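PDB 5Z3K: glucosidase from Croceicoccus marinus, which probably hydrolyses O-glycosidic bonds as a beta-glucosidase of glycoside hydrolase family 39. Local coordinates for residues 18-23 against 341-346; 379-384 against 415-420; 116-121 against 164-169. One frame throughout, in Å; residues are numbered along the deposited sequence.

Contact 1. Residues 18-23 against 341-346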
loop_
_atom_site.group_PDB
_atom_site.type_symbol
_atom_site.label_atom_id
_atom_site.label_comp_id
_atom_site.label_asym_id
_atom_site.label_seq_id
_atom_site.Cartn_x
_atom_site.Cartn_y
_atom_site.Cartn_z
ATOM N N GLY A 18 -4.638 -9.696 -20.108
ATOM C CA GLY A 18 -5.407 -9.899 -18.900
ATOM C C GLY A 18 -5.653 -8.554 -18.250
ATOM O O GLY A 18 -5.245 -7.516 -18.763
ATOM N N ASN A 19 -6.318 -8.594 -17.100
ATOM C CA ASN A 19 -6.646 -7.351 -16.401
ATOM C C ASN A 19 -5.468 -6.871 -15.566
ATOM O O ASN A 19 -4.798 -7.662 -14.895
ATOM C CB ASN A 19 -7.864 -7.538 -15.498
ATOM C CG ASN A 19 -9.149 -7.678 -16.273
ATOM O OD1 ASN A 19 -9.267 -7.197 -17.405
ATOM N ND2 ASN A 19 -10.127 -8.337 -15.671
HETATM N N MSE A 20 -5.222 -5.563 -15.604
HETATM C CA MSE A 20 -4.326 -4.938 -14.649
HETATM C C MSE A 20 -5.010 -4.972 -13.286
HETATM O O MSE A 20 -6.230 -4.805 -13.199
HETATM C CB MSE A 20 -4.003 -3.492 -15.047
HETATM C CG MSE A 20 -2.976 -2.834 -14.143
HETATM SE SE MSE A 20 -1.206 -3.526 -14.517
HETATM C CE MSE A 20 -0.839 -2.474 -16.116
ATOM N N ARG A 21 -4.247 -5.190 -12.222
ATOM C CA ARG A 21 -4.808 -5.285 -10.878
ATOM C C ARG A 21 -4.493 -4.008 -10.105
ATOM O O ARG A 21 -3.335 -3.579 -10.044
ATOM C CB ARG A 21 -4.265 -6.517 -10.144
ATOM C CG ARG A 21 -4.567 -7.821 -10.874
ATOM C CD ARG A 21 -4.422 -9.045 -9.956
ATOM N NE ARG A 21 -3.038 -9.226 -9.535
ATOM C CZ ARG A 21 -2.633 -9.216 -8.273
ATOM N NH1 ARG A 21 -3.515 -9.033 -7.300
ATOM N NH2 ARG A 21 -1.347 -9.398 -7.988
ATOM N N GLN A 22 -5.518 -3.410 -9.506
ATOM C CA GLN A 22 -5.371 -2.090 -8.884
ATOM C C GLN A 22 -4.823 -2.250 -7.470
ATOM O O GLN A 22 -5.570 -2.378 -6.492
ATOM C CB GLN A 22 -6.702 -1.350 -8.894
ATOM C CG GLN A 22 -6.950 -0.582 -10.193
ATOM C CD GLN A 22 -7.235 -1.503 -11.374
ATOM O OE1 GLN A 22 -8.204 -2.265 -11.361
ATOM N NE2 GLN A 22 -6.385 -1.441 -12.399
ATOM N N LEU A 23 -3.493 -2.228 -7.355
ATOM C CA LEU A 23 -2.824 -2.416 -6.077
ATOM C C LEU A 23 -2.286 -1.113 -5.483
ATOM O O LEU A 23 -1.544 -1.156 -4.490
ATOM C CB LEU A 23 -1.681 -3.424 -6.221
ATOM C CG LEU A 23 -2.061 -4.850 -6.646
ATOM C CD1 LEU A 23 -0.858 -5.811 -6.482
ATOM C CD2 LEU A 23 -3.232 -5.315 -5.839
ATOM N N LEU A 341 -0.840 1.442 -12.840
ATOM C CA LEU A 341 -1.752 0.487 -12.211
ATOM C C LEU A 341 -3.215 0.848 -12.434
ATOM O O LEU A 341 -4.092 -0.003 -12.229
ATOM C CB LEU A 341 -1.481 0.396 -10.699
ATOM C CG LEU A 341 -0.111 -0.191 -10.323
ATOM C CD1 LEU A 341 0.133 -0.228 -8.803
ATOM C CD2 LEU A 341 0.016 -1.598 -10.956
ATOM N N ALA A 342 -3.502 2.085 -12.838
ATOM C CA ALA A 342 -4.877 2.477 -13.089
ATOM C C ALA A 342 -5.362 2.066 -14.470
ATOM O O ALA A 342 -6.566 2.151 -14.726
ATOM C CB ALA A 342 -5.058 3.990 -12.928
ATOM N N THR A 343 -4.465 1.652 -15.369
ATOM C CA THR A 343 -4.930 1.087 -16.623
ATOM C C THR A 343 -5.723 -0.179 -16.333
ATOM O O THR A 343 -5.612 -0.778 -15.261
ATOM C CB THR A 343 -3.761 0.784 -17.555
ATOM O OG1 THR A 343 -2.922 -0.220 -16.965
ATOM C CG2 THR A 343 -2.952 2.048 -17.816
ATOM N N THR A 344 -6.572 -0.568 -17.274
ATOM C CA THR A 344 -7.420 -1.716 -17.008
ATOM C C THR A 344 -6.996 -2.956 -17.754
ATOM O O THR A 344 -7.184 -4.059 -17.245
ATOM C CB THR A 344 -8.877 -1.411 -17.350
ATOM O OG1 THR A 344 -8.958 -0.966 -18.701
ATOM C CG2 THR A 344 -9.414 -0.323 -16.418
ATOM N N GLU A 345 -6.438 -2.799 -18.941
ATOM C CA GLU A 345 -6.019 -3.933 -19.749
ATOM C C GLU A 345 -4.499 -3.987 -19.712
ATOM O O GLU A 345 -3.827 -3.086 -20.216
ATOM C CB GLU A 345 -6.576 -3.803 -21.162
ATOM C CG GLU A 345 -8.103 -3.912 -21.159
ATOM C CD GLU A 345 -8.729 -3.826 -22.535
ATOM O OE1 GLU A 345 -9.928 -4.154 -22.652
ATOM O OE2 GLU A 345 -8.033 -3.426 -23.494
ATOM N N ARG A 346 -3.958 -5.027 -19.082
ATOM C CA ARG A 346 -2.516 -5.190 -19.063
ATOM C C ARG A 346 -2.042 -5.653 -20.432
ATOM O O ARG A 346 -2.694 -6.471 -21.083
ATOM C CB ARG A 346 -2.103 -6.201 -17.991
ATOM C CG ARG A 346 -0.600 -6.341 -17.830
ATOM C CD ARG A 346 -0.296 -7.043 -16.531
ATOM N NE ARG A 346 1.116 -7.362 -16.378
ATOM C CZ ARG A 346 1.566 -8.274 -15.532
ATOM N NH1 ARG A 346 0.708 -8.952 -14.773
ATOM N NH2 ARG A 346 2.864 -8.513 -15.442
HETATM O O HOH W 1 -2.157 -8.000 -13.865
HETATM O O HOH W 2 -8.193 -3.731 -14.359
#

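Contact 2. Residues 379-384 against 415-420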
loop_
_atom_site.group_PDB
_atom_site.type_symbol
_atom_site.label_atom_id
_atom_site.label_comp_id
_atom_site.label_asym_id
_atom_site.label_seq_id
_atom_site.Cartn_x
_atom_site.Cartn_y
_atom_site.Cartn_z
ATOM N N ILE A 379 20.001 -3.592 -6.473
ATOM C CA ILE A 379 20.271 -3.959 -5.080
ATOM C C ILE A 379 21.713 -3.589 -4.752
ATOM O O ILE A 379 22.628 -3.962 -5.511
ATOM C CB ILE A 379 20.038 -5.464 -4.858
ATOM C CG1 ILE A 379 18.565 -5.837 -5.054
ATOM C CG2 ILE A 379 20.512 -5.873 -3.472
ATOM C CD1 ILE A 379 18.349 -7.334 -5.258
ATOM N N PRO A 380 21.981 -2.856 -3.675
ATOM C CA PRO A 380 23.375 -2.524 -3.351
ATOM C C PRO A 380 24.188 -3.772 -3.024
ATOM O O PRO A 380 23.671 -4.759 -2.488
ATOM C CB PRO A 380 23.247 -1.594 -2.137
ATOM C CG PRO A 380 21.850 -1.017 -2.256
ATOM C CD PRO A 380 21.020 -2.133 -2.821
ATOM N N ASP A 381 25.487 -3.708 -3.346
ATOM C CA ASP A 381 26.368 -4.867 -3.191
ATOM C C ASP A 381 26.288 -5.473 -1.799
ATOM O O ASP A 381 26.245 -6.700 -1.651
ATOM C CB ASP A 381 27.819 -4.483 -3.489
ATOM C CG ASP A 381 28.005 -3.956 -4.882
ATOM O OD1 ASP A 381 27.457 -4.563 -5.824
ATOM O OD2 ASP A 381 28.689 -2.924 -5.036
HETATM N N MSE A 382 26.269 -4.643 -0.761
HETATM C CA MSE A 382 26.342 -5.201 0.578
HETATM C C MSE A 382 25.106 -6.035 0.893
HETATM O O MSE A 382 25.147 -6.885 1.776
HETATM C CB MSE A 382 26.530 -4.109 1.621
HETATM C CG MSE A 382 25.433 -3.096 1.648
HETATM SE SE MSE A 382 25.540 -2.011 3.267
HETATM C CE MSE A 382 24.526 -0.509 2.604
ATOM N N TYR A 383 24.020 -5.828 0.150
ATOM C CA TYR A 383 22.826 -6.640 0.350
ATOM C C TYR A 383 22.790 -7.879 -0.539
ATOM O O TYR A 383 21.817 -8.641 -0.478
ATOM C CB TYR A 383 21.566 -5.786 0.145
ATOM C CG TYR A 383 21.378 -4.769 1.253
ATOM C CD1 TYR A 383 20.860 -5.136 2.494
ATOM C CD2 TYR A 383 21.748 -3.443 1.064
ATOM C CE1 TYR A 383 20.708 -4.194 3.514
ATOM C CE2 TYR A 383 21.604 -2.512 2.065
ATOM C CZ TYR A 383 21.084 -2.880 3.283
ATOM O OH TYR A 383 20.952 -1.911 4.254
ATOM N N LEU A 384 23.836 -8.121 -1.329
ATOM C CA LEU A 384 23.942 -9.345 -2.120
ATOM C C LEU A 384 24.816 -10.404 -1.452
ATOM O O LEU A 384 25.070 -11.454 -2.048
ATOM C CB LEU A 384 24.463 -9.020 -3.518
ATOM C CG LEU A 384 23.455 -8.187 -4.325
ATOM C CD1 LEU A 384 24.099 -7.519 -5.533
ATOM C CD2 LEU A 384 22.262 -9.039 -4.746
ATOM N N ASP A 415 22.132 -13.889 -6.252
ATOM C CA ASP A 415 22.395 -13.825 -7.688
ATOM C C ASP A 415 21.638 -12.696 -8.384
ATOM O O ASP A 415 21.677 -12.599 -9.618
ATOM C CB ASP A 415 22.050 -15.166 -8.342
ATOM C CG ASP A 415 22.902 -16.307 -7.808
ATOM O OD1 ASP A 415 24.119 -16.091 -7.610
ATOM O OD2 ASP A 415 22.359 -17.408 -7.576
ATOM N N ALA A 416 20.978 -11.820 -7.626
ATOM C CA ALA A 416 20.112 -10.801 -8.206
ATOM C C ALA A 416 20.819 -9.471 -8.442
ATOM O O ALA A 416 20.161 -8.423 -8.413
ATOM C CB ALA A 416 18.885 -10.590 -7.318
ATOM N N ARG A 417 22.133 -9.478 -8.679
ATOM C CA ARG A 417 22.841 -8.247 -9.015
ATOM C C ARG A 417 22.244 -7.631 -10.277
ATOM O O ARG A 417 21.831 -8.343 -11.193
ATOM C CB ARG A 417 24.333 -8.533 -9.214
ATOM C CG ARG A 417 25.153 -7.337 -9.702
ATOM C CD ARG A 417 26.650 -7.648 -9.728
ATOM N NE ARG A 417 27.102 -8.198 -8.450
ATOM C CZ ARG A 417 27.426 -7.458 -7.394
ATOM N NH1 ARG A 417 27.358 -6.137 -7.467
ATOM N NH2 ARG A 417 27.822 -8.038 -6.268
ATOM N N SER A 418 22.166 -6.296 -10.307
ATOM C CA SER A 418 21.602 -5.610 -11.465
ATOM C C SER A 418 22.442 -5.877 -12.709
ATOM O O SER A 418 23.665 -6.039 -12.637
ATOM C CB SER A 418 21.518 -4.104 -11.197
ATOM O OG SER A 418 21.359 -3.362 -12.390
ATOM N N THR A 419 21.769 -5.949 -13.862
ATOM C CA THR A 419 22.487 -6.115 -15.123
ATOM C C THR A 419 23.333 -4.892 -15.440
ATOM O O THR A 419 24.300 -4.994 -16.203
ATOM C CB THR A 419 21.503 -6.400 -16.264
ATOM O OG1 THR A 419 20.738 -7.570 -15.952
ATOM C CG2 THR A 419 22.230 -6.642 -17.579
ATOM N N GLY A 420 23.013 -3.752 -14.843
ATOM C CA GLY A 420 23.777 -2.547 -15.086
ATOM C C GLY A 420 23.453 -1.826 -16.372
ATOM O O GLY A 420 24.306 -1.086 -16.877
HETATM O O HOH W 3 19.545 -5.616 -8.549
HETATM O O HOH W 4 23.054 -4.793 -8.046
#

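Contact 3. Residues 116-121 against 164-169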
loop_
_atom_site.group_PDB
_atom_site.type_symbol
_atom_site.label_atom_id
_atom_site.label_comp_id
_atom_site.label_asym_id
_atom_site.label_seq_id
_atom_site.Cartn_x
_atom_site.Cartn_y
_atom_site.Cartn_z
ATOM N N ASN A 116 -1.587 4.117 24.275
ATOM C CA ASN A 116 -2.374 3.098 24.957
ATOM C C ASN A 116 -2.566 1.891 24.055
ATOM O O ASN A 116 -3.041 2.035 22.924
ATOM C CB ASN A 116 -3.748 3.627 25.366
ATOM C CG ASN A 116 -4.643 2.521 25.867
ATOM O OD1 ASN A 116 -4.264 1.793 26.769
ATOM N ND2 ASN A 116 -5.813 2.362 25.258
ATOM N N LYS A 117 -2.229 0.701 24.567
ATOM C CA LYS A 117 -2.463 -0.535 23.828
ATOM C C LYS A 117 -3.287 -1.540 24.623
ATOM O O LYS A 117 -3.276 -2.740 24.304
ATOM C CB LYS A 117 -1.150 -1.173 23.370
ATOM C CG LYS A 117 -0.102 -1.324 24.436
ATOM C CD LYS A 117 0.888 -0.172 24.357
ATOM C CE LYS A 117 2.143 -0.461 25.159
ATOM N NZ LYS A 117 2.965 0.782 25.225
ATOM N N GLN A 118 -4.028 -1.077 25.626
ATOM C CA GLN A 118 -4.781 -1.998 26.467
ATOM C C GLN A 118 -5.940 -2.614 25.684
ATOM O O GLN A 118 -6.498 -1.982 24.783
ATOM C CB GLN A 118 -5.320 -1.279 27.703
ATOM C CG GLN A 118 -4.246 -0.761 28.639
ATOM C CD GLN A 118 -4.834 -0.004 29.810
ATOM O OE1 GLN A 118 -5.934 -0.311 30.270
ATOM N NE2 GLN A 118 -4.113 1.001 30.291
ATOM N N PRO A 119 -6.330 -3.843 26.013
ATOM C CA PRO A 119 -7.534 -4.424 25.406
ATOM C C PRO A 119 -8.795 -3.742 25.923
ATOM O O PRO A 119 -8.770 -2.937 26.859
ATOM C CB PRO A 119 -7.469 -5.894 25.833
ATOM C CG PRO A 119 -6.706 -5.855 27.146
ATOM C CD PRO A 119 -5.719 -4.738 27.021
ATOM N N ALA A 120 -9.919 -4.086 25.296
ATOM C CA ALA A 120 -11.207 -3.545 25.715
ATOM C C ALA A 120 -11.587 -4.053 27.104
ATOM O O ALA A 120 -11.447 -5.240 27.406
ATOM C CB ALA A 120 -12.297 -3.930 24.716
ATOM N N ARG A 121 -12.076 -3.130 27.940
ATOM C CA ARG A 121 -12.599 -3.417 29.275
ATOM C C ARG A 121 -13.982 -4.054 29.229
ATOM O O ARG A 121 -14.289 -4.941 30.034
ATOM C CB ARG A 121 -12.685 -2.116 30.076
ATOM C CG ARG A 121 -11.680 -1.936 31.191
ATOM C CD ARG A 121 -12.297 -1.067 32.298
ATOM N NE ARG A 121 -12.735 0.249 31.813
ATOM C CZ ARG A 121 -14.009 0.626 31.717
ATOM N NH1 ARG A 121 -14.970 -0.208 32.061
ATOM N NH2 ARG A 121 -14.328 1.838 31.272
ATOM N N HIS A 164 2.245 -2.655 20.555
ATOM C CA HIS A 164 0.971 -2.272 19.948
ATOM C C HIS A 164 -0.244 -2.923 20.588
ATOM O O HIS A 164 -1.357 -2.409 20.417
ATOM C CB HIS A 164 0.953 -2.610 18.449
ATOM C CG HIS A 164 1.807 -1.706 17.617
ATOM N ND1 HIS A 164 1.402 -1.218 16.391
ATOM C CD2 HIS A 164 3.045 -1.205 17.831
ATOM C CE1 HIS A 164 2.356 -0.452 15.889
ATOM N NE2 HIS A 164 3.363 -0.424 16.744
ATOM N N PHE A 165 -0.073 -4.032 21.300
ATOM C CA PHE A 165 -1.176 -4.690 21.993
ATOM C C PHE A 165 -0.634 -5.318 23.268
ATOM O O PHE A 165 0.248 -6.182 23.197
ATOM C CB PHE A 165 -1.827 -5.754 21.107
ATOM C CG PHE A 165 -3.082 -6.325 21.682
ATOM C CD1 PHE A 165 -4.261 -5.599 21.650
ATOM C CD2 PHE A 165 -3.089 -7.593 22.254
ATOM C CE1 PHE A 165 -5.424 -6.120 22.184
ATOM C CE2 PHE A 165 -4.252 -8.117 22.791
ATOM C CZ PHE A 165 -5.417 -7.381 22.757
ATOM N N SER A 166 -1.156 -4.898 24.424
ATOM C CA SER A 166 -0.700 -5.421 25.707
ATOM C C SER A 166 -1.683 -6.404 26.338
ATOM O O SER A 166 -1.475 -6.827 27.484
ATOM C CB SER A 166 -0.419 -4.273 26.672
ATOM O OG SER A 166 -1.563 -3.454 26.833
ATOM N N GLY A 167 -2.748 -6.774 25.636
ATOM C CA GLY A 167 -3.633 -7.816 26.112
ATOM C C GLY A 167 -3.086 -9.191 25.783
ATOM O O GLY A 167 -2.006 -9.343 25.212
ATOM N N THR A 168 -3.853 -10.216 26.144
ATOM C CA THR A 168 -3.476 -11.566 25.757
ATOM C C THR A 168 -3.984 -11.874 24.355
ATOM O O THR A 168 -4.857 -11.175 23.831
ATOM C CB THR A 168 -4.047 -12.589 26.733
ATOM O OG1 THR A 168 -5.480 -12.603 26.626
ATOM C CG2 THR A 168 -3.619 -12.270 28.153
ATOM N N PRO A 169 -3.461 -12.925 23.718
ATOM C CA PRO A 169 -4.038 -13.325 22.425
ATOM C C PRO A 169 -5.524 -13.614 22.498
ATOM O O PRO A 169 -6.270 -13.162 21.619
ATOM C CB PRO A 169 -3.219 -14.570 22.048
ATOM C CG PRO A 169 -1.875 -14.303 22.682
ATOM C CD PRO A 169 -2.186 -13.618 23.991
#

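Contact 1. Residues 18-23 against 341-346
Residues 18-23 and 341-346 meet at the junction of the TIM barrel and the mixed beta sheet, with Met20 and Gln22 reaching from the incoming chain to the turn after helix 329-341. The backbones are tied twice: Arg346 N donates to Gly18 O (2.8 Å), and Met20 N donates to Thr344 O (3.0 Å) from above the carbonyl plane. Gln22 bends its side chain at chi2 (71°) and presents NE2 to Leu341 O, near the helix end, in a nearly straight bond (2.7 Å, 168°) in the amide plane. Cutting this side chain back to an alanine would remove the amide, and Leu341 O would probably lose its donor from Gln22. Selenomethionine Met20 has CG anti to its backbone N (chi1 -175°) and then folds twice; SE thus lies 4.2 Å from Leu341 CD2, and the Met20 side chain crosses that of Arg346 at about a right angle. Its CE lies 3.2 Å from Thr343 OG1, hydrogen-bonded to Thr340 O. Arg346 NH1 makes a salt bridge with Asp293 and reaches Asn19 O through a water. Leu360 of strand 357-363 backs Met20, Leu341 and Arg346, while Thr344 and Glu345 form a classic bulge opposite Arg363 where strand 345-350 begins.

Contact 2. Residues 379-384 against 415-420
Ile379 and Ala416 touch where two loops run past each other without a direct backbone hydrogen bond; the nearest CA atoms, those of Ile379 and Arg417, are 6.4 Å apart. Two waters fill the role of such bonds: one accepts from Ile379 N and donates to Ala416 O, the other donates to Ile379 O and accepts from Ser418 N. Ile379 CD1 rests 3.9 Å from Ala416 CB. Leu384 points at the second loop and crosses the Arg417 side chain at about a right angle; its CD1 stands 3.7 Å above the guanidinium plane, over its centre, and also touches Arg417 CB (3.8 Å). Arg417 leaves its backbone with CG anti to N (chi1 174°) and bends at chi3 (-51°), which brings the guanidinium back over Leu384 and toward Asp381. There OD1 of Asp381 lies at the guanidinium edge as a salt-bridge partner of NH1, but the two atoms are modelled too close, so the details are doubtful. Asp381 opens a short 3-10 segment, 381-383, and Ser418 OG closes an ST turn by accepting from Gly420 N (3.0 Å). This is loop-to-loop packing in the beta-rich part of the chain, between the connections that follow strands 369-376 and 405-408.

Contact 3. Residues 116-121 against 164-169
Lys117 and Ser166 join two neighbouring beta-alpha loops of the TIM barrel, those leading from strands 104-109 and 151-154 to helices 123-138 and 169-186. The central acceptor is Lys117 O. It takes the backbone N-H of Ser166 at 3.0 Å in an almost straight bond (177°), with the donor above the carbonyl plane; Ser166 OG, 3.1 Å from the same oxygen, adds at most a weak bond whose proton is not settled. On the first loop Asn116 uses both ends of its amide: OD1 accepts from Gln118 N (3.1 Å), closing an Asx turn, while ND2 donates to Asp64 and Thr65. The carbonyls of Asn116 and Gln118 are satisfied by the hydroxyls of Ser111 and Thr65. On the second loop, Thr168 is the N-cap of helix 169-186, its side chain capping a backbone N of that helix and its own N-H donating to Gln171. Lys117 places CG between its backbone N and carbonyl carbon (chi1 50°), bringing that carbon 3.5 Å from Ser166 OG before the chain turns away. The Phe165 ring is edge-to-face with Phe172; Gly167 N lies 3.4 Å above the ring plane, offset toward the rim, and Pro119 CB packs 4.0 Å from Phe165 CZ. A beta carbon at Gly167 would collide with both Phe165 and Pro119, whose CG already packs 3.8 Å from Gly167 CA.

How the contacts relate
Contact 1 lies nearest the middle of the chain and ties the barrel to the mixed sheet; contacts 2 and 3 are loop pairs farther out, about 42 Å apart between centres. Contact 3 is nested within the long loop closed by contact 1, in the loops that lead out of barrel strands, whereas contact 2 follows both in sequence. Contacts 1 and 3 are partly buried; in contact 2 Ile379, Leu384 and Ala416 are buried beside exposed Asp381 and Arg417. Contact 1 combines strand-like backbone pairing with a buried selenomethionine, contact 2 relies on bridging waters, aliphatic packing and a doubtfully modelled charge pair, and contact 3 centres on one backbone carbonyl, Lys117 O, that accepts the amide of Ser166.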